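Local atomic coordinates of sulfide-quinone reductase (Aquifex aeolicus, PDB entry 3HYV), a protein that catalyses the FAD-dependent oxidation of hydrogen sulfide with a quinone as electron acceptor, building up polysulfide on its active-site cysteines. Residues A[121-126]-A[249-254]; A[278-283]-A[417-422]; A[314-319]-A[343-348]. One frame throughout, in Å; residues are numbered along the deposited sequence.

Interaction 1: residues A[121-126]-A[249-254]; sequences TSICTA and MFMPSF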
loop_
_atom_site.group_PDB
_atom_site.type_symbol
_atom_site.label_atom_id
_atom_site.label_comp_id
_atom_site.label_asym_id
_atom_site.label_seq_id
_atom_site.Cartn_x
_atom_site.Cartn_y
_atom_site.Cartn_z
ATOM N N THR A 121 26.043 -19.986 0.206
ATOM C CA THR A 121 25.608 -21.003 1.171
ATOM C C THR A 121 24.162 -21.378 0.875
ATOM O O THR A 121 23.445 -20.624 0.199
ATOM C CB THR A 121 25.642 -20.513 2.649
ATOM O OG1 THR A 121 24.678 -19.467 2.842
ATOM C CG2 THR A 121 27.014 -20.037 3.065
ATOM N N SER A 122 23.735 -22.524 1.408
ATOM C CA SER A 122 22.347 -22.956 1.308
ATOM C C SER A 122 21.895 -23.769 2.536
ATOM O O SER A 122 22.726 -24.255 3.314
ATOM C CB SER A 122 22.113 -23.734 0.014
ATOM O OG SER A 122 22.886 -24.915 -0.003
ATOM N N ILE A 123 20.574 -23.891 2.704
ATOM C CA ILE A 123 19.989 -24.460 3.921
ATOM C C ILE A 123 18.994 -25.604 3.666
ATOM O O ILE A 123 18.168 -25.924 4.529
ATOM C CB ILE A 123 19.347 -23.349 4.817
ATOM C CG1 ILE A 123 18.130 -22.701 4.133
ATOM C CG2 ILE A 123 20.391 -22.302 5.211
ATOM C CD1 ILE A 123 17.483 -21.564 4.922
ATOM N N CYS A 124 19.100 -26.236 2.498
ATOM C CA CYS A 124 18.120 -27.236 2.048
ATOM C C CYS A 124 18.324 -28.641 2.610
ATOM O O CYS A 124 17.367 -29.403 2.705
ATOM C CB CYS A 124 18.084 -27.308 0.521
ATOM S SG CYS A 124 17.442 -25.855 -0.261
ATOM N N THR A 125 19.570 -28.993 2.933
ATOM C CA THR A 125 19.880 -30.249 3.629
ATOM C C THR A 125 20.548 -29.935 4.965
ATOM O O THR A 125 21.088 -28.839 5.150
ATOM C CB THR A 125 20.807 -31.201 2.799
ATOM O OG1 THR A 125 22.102 -30.619 2.654
ATOM C CG2 THR A 125 20.234 -31.491 1.424
ATOM N N ALA A 126 20.517 -30.896 5.892
ATOM C CA ALA A 126 21.162 -30.730 7.203
ATOM C C ALA A 126 22.649 -30.445 7.051
ATOM O O ALA A 126 23.180 -29.586 7.747
ATOM C CB ALA A 126 20.944 -31.947 8.084
ATOM N N MET A 249 23.222 -16.189 1.037
ATOM C CA MET A 249 22.477 -17.436 1.132
ATOM C C MET A 249 21.403 -17.421 0.034
ATOM O O MET A 249 20.482 -16.594 0.064
ATOM C CB MET A 249 21.859 -17.588 2.532
ATOM C CG MET A 249 21.479 -19.012 2.942
ATOM S SD MET A 249 20.163 -19.789 1.979
ATOM C CE MET A 249 18.752 -18.752 2.425
ATOM N N PHE A 250 21.545 -18.316 -0.946
ATOM C CA PHE A 250 20.570 -18.437 -2.029
ATOM C C PHE A 250 19.890 -19.812 -2.095
ATOM O O PHE A 250 20.502 -20.838 -1.808
ATOM C CB PHE A 250 21.187 -18.032 -3.385
ATOM C CG PHE A 250 21.157 -16.548 -3.631
ATOM C CD1 PHE A 250 20.103 -15.964 -4.331
ATOM C CD2 PHE A 250 22.160 -15.722 -3.127
ATOM C CE1 PHE A 250 20.054 -14.579 -4.533
ATOM C CE2 PHE A 250 22.115 -14.342 -3.329
ATOM C CZ PHE A 250 21.060 -13.776 -4.034
ATOM N N MET A 251 18.611 -19.815 -2.439
ATOM C CA MET A 251 17.902 -21.062 -2.717
ATOM C C MET A 251 18.326 -21.585 -4.091
ATOM O O MET A 251 18.440 -20.798 -5.035
ATOM C CB MET A 251 16.392 -20.842 -2.694
ATOM C CG MET A 251 15.851 -20.474 -1.322
ATOM S SD MET A 251 15.843 -21.887 -0.183
ATOM C CE MET A 251 16.447 -21.068 1.270
ATOM N N PRO A 252 18.595 -22.904 -4.200
ATOM C CA PRO A 252 18.754 -23.500 -5.529
ATOM C C PRO A 252 17.391 -23.811 -6.150
ATOM O O PRO A 252 16.381 -23.748 -5.452
ATOM C CB PRO A 252 19.513 -24.799 -5.238
ATOM C CG PRO A 252 19.161 -25.154 -3.824
ATOM C CD PRO A 252 18.796 -23.884 -3.109
ATOM N N SER A 253 17.369 -24.125 -7.446
ATOM C CA SER A 253 16.188 -24.712 -8.096
ATOM C C SER A 253 16.206 -26.236 -7.958
ATOM O O SER A 253 17.205 -26.808 -7.523
ATOM C CB SER A 253 16.115 -24.313 -9.577
ATOM O OG SER A 253 17.254 -24.778 -10.291
ATOM N N PHE A 254 15.093 -26.885 -8.311
ATOM C CA PHE A 254 14.944 -28.329 -8.135
ATOM C C PHE A 254 14.763 -29.055 -9.466
ATOM O O PHE A 254 14.067 -28.564 -10.358
ATOM C CB PHE A 254 13.729 -28.667 -7.255
ATOM C CG PHE A 254 13.766 -28.074 -5.865
ATOM C CD1 PHE A 254 14.975 -27.832 -5.203
ATOM C CD2 PHE A 254 12.567 -27.805 -5.193
ATOM C CE1 PHE A 254 14.988 -27.298 -3.906
ATOM C CE2 PHE A 254 12.569 -27.273 -3.891
ATOM C CZ PHE A 254 13.779 -27.017 -3.246
HETATM O O HOH W 1 22.938 -21.396 -2.645
HETATM O O HOH W 2 19.003 -22.887 0.380
#

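Interaction 2: residues A[278-283]-A[417-422]; sequences NRCFQN and ELCKDC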
loop_
_atom_site.group_PDB
_atom_site.type_symbol
_atom_site.label_atom_id
_atom_site.label_comp_id
_atom_site.label_asym_id
_atom_site.label_seq_id
_atom_site.Cartn_x
_atom_site.Cartn_y
_atom_site.Cartn_z
ATOM N N ASN A 278 -0.892 -38.192 -12.382
ATOM C CA ASN A 278 -2.208 -37.614 -12.627
ATOM C C ASN A 278 -2.801 -37.000 -11.342
ATOM O O ASN A 278 -2.102 -36.875 -10.330
ATOM C CB ASN A 278 -3.148 -38.645 -13.291
ATOM C CG ASN A 278 -3.389 -39.886 -12.428
ATOM O OD1 ASN A 278 -3.369 -39.820 -11.199
ATOM N ND2 ASN A 278 -3.637 -41.017 -13.074
ATOM N N ARG A 279 -4.079 -36.618 -11.399
ATOM C CA ARG A 279 -4.840 -36.093 -10.255
ATOM C C ARG A 279 -4.744 -36.948 -8.984
ATOM O O ARG A 279 -4.838 -36.424 -7.860
ATOM C CB ARG A 279 -6.318 -35.935 -10.634
ATOM C CG ARG A 279 -6.799 -34.505 -10.741
ATOM C CD ARG A 279 -7.193 -34.104 -12.156
ATOM N NE ARG A 279 -8.527 -34.579 -12.496
ATOM C CZ ARG A 279 -9.249 -34.175 -13.542
ATOM N NH1 ARG A 279 -10.446 -34.704 -13.743
ATOM N NH2 ARG A 279 -8.796 -33.248 -14.378
ATOM N N CYS A 280 -4.568 -38.253 -9.175
ATOM C CA CYS A 280 -4.568 -39.236 -8.087
ATOM C C CYS A 280 -3.151 -39.587 -7.623
ATOM O O CYS A 280 -2.950 -40.513 -6.823
ATOM C CB CYS A 280 -5.348 -40.493 -8.522
ATOM S SG CYS A 280 -7.141 -40.170 -8.697
ATOM N N PHE A 281 -2.183 -38.819 -8.124
ATOM C CA PHE A 281 -0.747 -38.998 -7.859
ATOM C C PHE A 281 -0.229 -40.397 -8.233
ATOM O O PHE A 281 0.709 -40.936 -7.627
ATOM C CB PHE A 281 -0.356 -38.482 -6.451
ATOM C CG PHE A 281 -0.240 -36.966 -6.390
ATOM C CD1 PHE A 281 -1.372 -36.165 -6.435
ATOM C CD2 PHE A 281 1.001 -36.351 -6.382
ATOM C CE1 PHE A 281 -1.268 -34.768 -6.439
ATOM C CE2 PHE A 281 1.124 -34.967 -6.372
ATOM C CZ PHE A 281 -0.006 -34.172 -6.400
ATOM N N GLN A 282 -0.863 -40.939 -9.276
ATOM C CA GLN A 282 -0.529 -42.216 -9.901
ATOM C C GLN A 282 0.061 -41.952 -11.302
ATOM O O GLN A 282 -0.376 -41.030 -12.001
ATOM C CB GLN A 282 -1.813 -43.046 -9.999
ATOM C CG GLN A 282 -1.767 -44.356 -10.803
ATOM C CD GLN A 282 -3.175 -44.888 -11.114
ATOM O OE1 GLN A 282 -4.074 -44.123 -11.469
ATOM N NE2 GLN A 282 -3.366 -46.199 -10.975
ATOM N N ASN A 283 1.052 -42.746 -11.709
ATOM C CA ASN A 283 1.582 -42.655 -13.081
ATOM C C ASN A 283 0.543 -43.109 -14.124
ATOM O O ASN A 283 -0.124 -44.135 -13.934
ATOM C CB ASN A 283 2.897 -43.441 -13.236
ATOM C CG ASN A 283 3.577 -43.199 -14.594
ATOM O OD1 ASN A 283 4.207 -42.159 -14.820
ATOM N ND2 ASN A 283 3.449 -44.158 -15.493
ATOM N N GLU A 417 -10.226 -35.999 -1.388
ATOM C CA GLU A 417 -11.529 -36.015 -2.057
ATOM C C GLU A 417 -11.664 -37.230 -2.969
ATOM O O GLU A 417 -10.712 -37.602 -3.657
ATOM C CB GLU A 417 -11.741 -34.735 -2.879
ATOM C CG GLU A 417 -12.244 -33.530 -2.079
ATOM C CD GLU A 417 -12.020 -32.178 -2.787
ATOM O OE1 GLU A 417 -11.011 -32.021 -3.515
ATOM O OE2 GLU A 417 -12.848 -31.258 -2.595
ATOM N N LEU A 418 -12.849 -37.839 -2.965
ATOM C CA LEU A 418 -13.197 -38.892 -3.918
ATOM C C LEU A 418 -13.175 -38.337 -5.333
ATOM O O LEU A 418 -13.917 -37.404 -5.657
ATOM C CB LEU A 418 -14.581 -39.471 -3.607
ATOM C CG LEU A 418 -14.658 -40.817 -2.884
ATOM C CD1 LEU A 418 -16.072 -41.059 -2.355
ATOM C CD2 LEU A 418 -14.226 -41.958 -3.798
ATOM N N CYS A 419 -12.311 -38.907 -6.166
ATOM C CA CYS A 419 -12.113 -38.417 -7.524
ATOM C C CYS A 419 -12.793 -39.344 -8.534
ATOM O O CYS A 419 -12.532 -40.555 -8.571
ATOM C CB CYS A 419 -10.616 -38.247 -7.830
ATOM S SG CYS A 419 -10.249 -37.422 -9.415
ATOM N N LYS A 420 -13.678 -38.764 -9.336
ATOM C CA LYS A 420 -14.425 -39.520 -10.337
ATOM C C LYS A 420 -13.582 -39.820 -11.572
ATOM O O LYS A 420 -13.795 -40.839 -12.234
ATOM C CB LYS A 420 -15.715 -38.793 -10.723
ATOM C CG LYS A 420 -15.560 -37.296 -10.961
ATOM C CD LYS A 420 -16.918 -36.644 -11.222
ATOM C CE LYS A 420 -16.819 -35.121 -11.215
ATOM N NZ LYS A 420 -16.432 -34.588 -9.872
ATOM N N ASP A 421 -12.622 -38.942 -11.865
ATOM C CA ASP A 421 -11.768 -39.074 -13.046
ATOM C C ASP A 421 -10.342 -38.612 -12.753
ATOM O O ASP A 421 -10.081 -37.404 -12.667
ATOM C CB ASP A 421 -12.364 -38.272 -14.210
ATOM C CG ASP A 421 -11.530 -38.359 -15.479
ATOM O OD1 ASP A 421 -11.021 -39.458 -15.800
ATOM O OD2 ASP A 421 -11.399 -37.319 -16.163
ATOM N N CYS A 422 -9.426 -39.574 -12.606
ATOM C CA CYS A 422 -8.025 -39.274 -12.283
ATOM C C CYS A 422 -7.277 -38.665 -13.465
ATOM O O CYS A 422 -6.210 -38.095 -13.289
ATOM C CB CYS A 422 -7.261 -40.521 -11.803
ATOM S SG CYS A 422 -7.798 -41.338 -10.247
#

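Interaction 3: residues A[314-319]-A[343-348]; sequences GMMIEQ and LSAICI. With FAD (flavin-adenine dinucleotide), chain G.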
loop_
_atom_site.group_PDB
_atom_site.type_symbol
_atom_site.label_atom_id
_atom_site.label_comp_id
_atom_site.label_asym_id
_atom_site.label_seq_id
_atom_site.Cartn_x
_atom_site.Cartn_y
_atom_site.Cartn_z
ATOM N N GLY A 314 4.539 -29.127 3.606
ATOM C CA GLY A 314 4.318 -30.298 4.465
ATOM C C GLY A 314 2.885 -30.803 4.474
ATOM O O GLY A 314 2.649 -32.002 4.349
ATOM N N MET A 315 1.930 -29.890 4.609
ATOM C CA MET A 315 0.509 -30.242 4.593
ATOM C C MET A 315 0.035 -30.846 3.252
ATOM O O MET A 315 -0.739 -31.807 3.260
ATOM C CB MET A 315 -0.367 -29.051 5.015
ATOM C CG MET A 315 -1.860 -29.362 4.976
ATOM S SD MET A 315 -2.955 -28.192 5.808
ATOM C CE MET A 315 -2.811 -28.783 7.481
ATOM N N MET A 316 0.502 -30.288 2.129
ATOM C CA MET A 316 0.195 -30.815 0.790
ATOM C C MET A 316 0.690 -32.258 0.631
ATOM O O MET A 316 -0.030 -33.107 0.126
ATOM C CB MET A 316 0.825 -29.941 -0.316
ATOM C CG MET A 316 0.326 -28.496 -0.389
ATOM S SD MET A 316 1.395 -27.431 -1.403
ATOM C CE MET A 316 1.028 -28.047 -3.044
ATOM N N ILE A 317 1.914 -32.517 1.082
ATOM C CA ILE A 317 2.577 -33.822 0.962
ATOM C C ILE A 317 1.921 -34.905 1.833
ATOM O O ILE A 317 1.727 -36.038 1.380
ATOM C CB ILE A 317 4.102 -33.703 1.248
ATOM C CG1 ILE A 317 4.773 -32.825 0.183
ATOM C CG2 ILE A 317 4.777 -35.080 1.300
ATOM C CD1 ILE A 317 6.169 -32.364 0.539
ATOM N N GLU A 318 1.585 -34.552 3.071
ATOM C CA GLU A 318 0.801 -35.424 3.949
ATOM C C GLU A 318 -0.540 -35.837 3.322
ATOM O O GLU A 318 -0.948 -36.997 3.419
ATOM C CB GLU A 318 0.591 -34.773 5.320
ATOM C CG GLU A 318 1.806 -34.919 6.226
ATOM C CD GLU A 318 1.847 -33.907 7.351
ATOM O OE1 GLU A 318 0.921 -33.901 8.198
ATOM O OE2 GLU A 318 2.831 -33.123 7.386
ATOM N N GLN A 319 -1.203 -34.887 2.671
ATOM C CA GLN A 319 -2.412 -35.178 1.897
ATOM C C GLN A 319 -2.138 -36.107 0.694
ATOM O O GLN A 319 -2.941 -36.994 0.419
ATOM C CB GLN A 319 -3.106 -33.867 1.482
ATOM C CG GLN A 319 -3.606 -33.051 2.701
ATOM C CD GLN A 319 -4.146 -31.662 2.354
ATOM O OE1 GLN A 319 -4.007 -31.197 1.231
ATOM N NE2 GLN A 319 -4.761 -30.998 3.331
ATOM N N LEU A 343 -4.697 -30.629 -1.389
ATOM C CA LEU A 343 -3.523 -29.763 -1.614
ATOM C C LEU A 343 -3.696 -28.349 -1.038
ATOM O O LEU A 343 -3.433 -27.347 -1.712
ATOM C CB LEU A 343 -3.105 -29.740 -3.095
ATOM C CG LEU A 343 -2.723 -31.087 -3.741
ATOM C CD1 LEU A 343 -2.508 -30.956 -5.261
ATOM C CD2 LEU A 343 -1.496 -31.741 -3.068
ATOM N N SER A 344 -4.154 -28.282 0.210
ATOM C CA SER A 344 -4.199 -27.023 0.951
ATOM C C SER A 344 -2.935 -26.910 1.799
ATOM O O SER A 344 -2.231 -27.900 2.001
ATOM C CB SER A 344 -5.466 -26.919 1.809
ATOM O OG SER A 344 -5.601 -28.021 2.692
ATOM N N ALA A 345 -2.640 -25.706 2.278
ATOM C CA ALA A 345 -1.402 -25.467 3.022
ATOM C C ALA A 345 -1.576 -24.487 4.172
ATOM O O ALA A 345 -2.157 -23.411 4.005
ATOM C CB ALA A 345 -0.314 -24.977 2.087
ATOM N N ILE A 346 -1.082 -24.897 5.340
ATOM C CA ILE A 346 -0.899 -24.032 6.500
ATOM C C ILE A 346 0.601 -23.845 6.636
ATOM O O ILE A 346 1.308 -24.792 6.976
ATOM C CB ILE A 346 -1.451 -24.696 7.788
ATOM C CG1 ILE A 346 -2.966 -24.820 7.718
ATOM C CG2 ILE A 346 -1.032 -23.916 9.048
ATOM C CD1 ILE A 346 -3.557 -25.733 8.777
ATOM N N CYS A 347 1.092 -22.644 6.341
ATOM C CA CYS A 347 2.534 -22.340 6.447
ATOM C C CYS A 347 2.846 -21.258 7.478
ATOM O O CYS A 347 2.158 -20.232 7.545
ATOM C CB CYS A 347 3.118 -21.928 5.094
ATOM S SG CYS A 347 2.832 -23.115 3.783
ATOM N N ILE A 348 3.886 -21.499 8.278
ATOM C CA ILE A 348 4.365 -20.513 9.242
ATOM C C ILE A 348 5.811 -20.127 8.935
ATOM O O ILE A 348 6.701 -20.987 8.899
ATOM C CB ILE A 348 4.204 -21.004 10.701
ATOM C CG1 ILE A 348 2.722 -21.254 11.004
ATOM C CG2 ILE A 348 4.779 -19.986 11.688
ATOM C CD1 ILE A 348 2.471 -22.304 12.049
HETATM P PA FAD G . 12.500 -35.157 1.805
HETATM O O1A FAD G . 11.692 -34.966 3.066
HETATM O O2A FAD G . 13.680 -34.258 1.541
HETATM O O5B FAD G . 13.036 -36.683 1.792
HETATM C C5B FAD G . 13.339 -37.447 0.619
HETATM C C4B FAD G . 14.154 -38.670 1.036
HETATM O O4B FAD G . 14.577 -39.459 -0.088
HETATM C C3B FAD G . 15.428 -38.248 1.751
HETATM O O3B FAD G . 15.615 -39.093 2.882
HETATM C C2B FAD G . 16.530 -38.520 0.752
HETATM O O2B FAD G . 17.740 -38.819 1.434
HETATM C C1B FAD G . 15.983 -39.731 0.005
HETATM N N9A FAD G . 16.590 -39.993 -1.336
HETATM C C8A FAD G . 17.010 -39.096 -2.252
HETATM N N7A FAD G . 17.488 -39.757 -3.341
HETATM C C5A FAD G . 17.376 -41.077 -3.096
HETATM C C6A FAD G . 17.689 -42.226 -3.820
HETATM N N6A FAD G . 18.235 -42.141 -5.061
HETATM N N1A FAD G . 17.436 -43.436 -3.278
HETATM C C2A FAD G . 16.898 -43.551 -2.059
HETATM N N3A FAD G . 16.584 -42.468 -1.342
HETATM C C4A FAD G . 16.807 -41.220 -1.837
HETATM N N1 FAD G . 7.266 -27.076 4.341
HETATM C C2 FAD G . 6.364 -26.657 5.276
HETATM O O2 FAD G . 5.180 -27.025 5.202
HETATM N N3 FAD G . 6.726 -25.860 6.307
HETATM C C4 FAD G . 8.010 -25.458 6.410
HETATM O O4 FAD G . 8.365 -24.648 7.437
HETATM C C4X FAD G . 8.957 -25.871 5.464
HETATM N N5 FAD G . 10.247 -25.469 5.574
HETATM C C5X FAD G . 11.161 -25.872 4.658
HETATM C C6 FAD G . 12.496 -25.460 4.778
HETATM C C7 FAD G . 13.456 -25.860 3.843
HETATM C C7M FAD G . 14.877 -25.384 4.021
HETATM C C8 FAD G . 13.081 -26.685 2.778
HETATM C C8M FAD G . 14.067 -27.147 1.719
HETATM C C9 FAD G . 11.749 -27.095 2.671
HETATM C C9A FAD G . 10.770 -26.700 3.594
HETATM N N10 FAD G . 9.471 -27.122 3.485
HETATM C C10 FAD G . 8.563 -26.697 4.401
HETATM C "C1'" FAD G . 9.062 -27.953 2.318
HETATM C "C2'" FAD G . 8.770 -29.445 2.439
HETATM O "O2'" FAD G . 7.846 -29.702 3.507
HETATM C "C3'" FAD G . 10.067 -30.233 2.576
HETATM O "O3'" FAD G . 10.934 -29.901 1.476
HETATM C "C4'" FAD G . 9.830 -31.741 2.686
HETATM O "O4'" FAD G . 10.943 -32.320 3.382
HETATM C "C5'" FAD G . 9.698 -32.430 1.334
HETATM O "O5'" FAD G . 9.382 -33.806 1.558
HETATM P P FAD G . 9.867 -35.008 0.605
HETATM O O1P FAD G . 9.381 -36.295 1.233
HETATM O O2P FAD G . 9.381 -34.700 -0.800
HETATM O O3P FAD G . 11.485 -34.980 0.568
#

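Interaction 1: residues A[121-126]-A[249-254]
Met-249 lies across two residues of the loop 121-126, meeting the side chains of Thr-121 and Ile-123 each at about a right angle. Its CG stands anti to the backbone N (chi1 -159°), 3.2 Å from OG1 of Thr-121; that hydroxyl is hydrogen-bonded to the carbonyl oxygen of Thr-248. Two further bends take the methionine over CA of Ser-122, and CE ends 4.0 Å from CD1 of Ile-123. Met-251 reaches the same isoleucine at a slant, CE lying 3.7 Å from CG1. In one of its two conformers Cys-124 sets SG 3.7 Å from CD of Pro-252; this end of the loop borders the flavin site, its side chain about 4 Å from the bound FAD and about 3 Å from a bound hydrogen sulfide. The backbones join once directly, Phe-250 N to Thr-121 O at 3.2 Å. A water donates to both Thr-121 O and Phe-250 O; a second, accepting from Ile-123 N, bonds Phe-250 O weakly, so Thr-121 O takes a backbone N-H and a water, Phe-250 O two waters. The loop is laid along strand 247-255, which pairs with strands 146-150 and 108-110, while Ile-123 packs against helix 126-141 and helix 45-49.

Interaction 2: residues A[278-283]-A[417-422]
A disulfide joins Cys-280 to Cys-422 (SG to SG 2.0 Å), and Cys-419, three residues before Cys-422, belongs to a second one with Cys-430. The bridge is a left-handed one, chi3 -77°, and it fastens the C-terminal tail to a type I beta turn running from Asn-278 to Phe-281. An Asx turn stiffens that turn from within: OD1 of Asn-278 accepts the backbone N of Cys-280 at 2.8 Å and, weakly, that of Gln-282. CB of Cys-419 touches the bridge at 4.1 Å from SG of Cys-280, so the two disulfides sit close together. Beside the covalent link, Arg-279 N bonds to Cys-422 O at 3.2 Å, and CB of Asn-278 presses on the same oxygen. The contact lies away from the active site and ties the tail to the flavoprotein body, where Phe-281 packs on helix 314-332. The Arg-279 chain bends back over the tail, and its NH2 is held by Ser-428. With Asp-421 the guanidinium shares only a long salt bridge, its plane 83° from that of the carboxylate and no N-H aimed at the oxygen. Its firmer hold is on the backbone: NH1 reaches Asp-421 O at 2.9 Å, with NE adding a weak bond to the same oxygen.

Interaction 3: residues A[314-319]-A[343-348]
Met-315, Met-316 and Leu-343 bury the most surface where the start of helix 314-332 meets the strand that carries Cys-347, the probable persulfide-bearing cysteine. Met-315 has CG anti to its amide nitrogen (chi1 178°), which sends the chain along the strand: CG passes 3.3 Å from Ser-344 O, and CE presses tightly on CD1 of Ile-346 at 3.4 Å. Ile-346 binds quinone, so this methionine backs one wall residue of that site. Met-316 turns the other way, its CB 4.0 Å from CD2 of Leu-343 and its CG near Ser-344 O. One turn further on, Gln-319 uses both ends of its amide. OE1 takes Ser-344 N at 3.1 Å on a lone pair and Leu-343 N weakly, while NE2 gives an almost straight bond to Ser-344 OG at 3.2 Å. With a leucine here, the amides of Leu-343 and Ser-344 would probably lose their shared acceptor and Ser-344 OG its N-H donor. At the helix start, Gly-314 N donates to FAD O2 at 2.7 Å, a bond that is likely to steady negative charge on the reduced flavin, so one helix start serves both the cofactor and the strand of Ile-346.

Following the chain from its N terminus, interaction 1 comes first: it closes a loop of 122 residues, tying the segment before helix 126-141 to strand 247-255 of the mixed sheet. Only after that does 278-283 open interaction 2, which is not closed until the C-terminal tail arrives at 417-422. Interaction 3 is nested within that second loop, a short closure from helix 314-332 to strand 345-350 beside the flavin. Interactions 2 and 3 touch where Phe-281 packs on Leu-343, so the turn that holds the tail meets the run-in to strand 345-350. Interaction 1 stands apart, its centre about 20 Å from that of interaction 3.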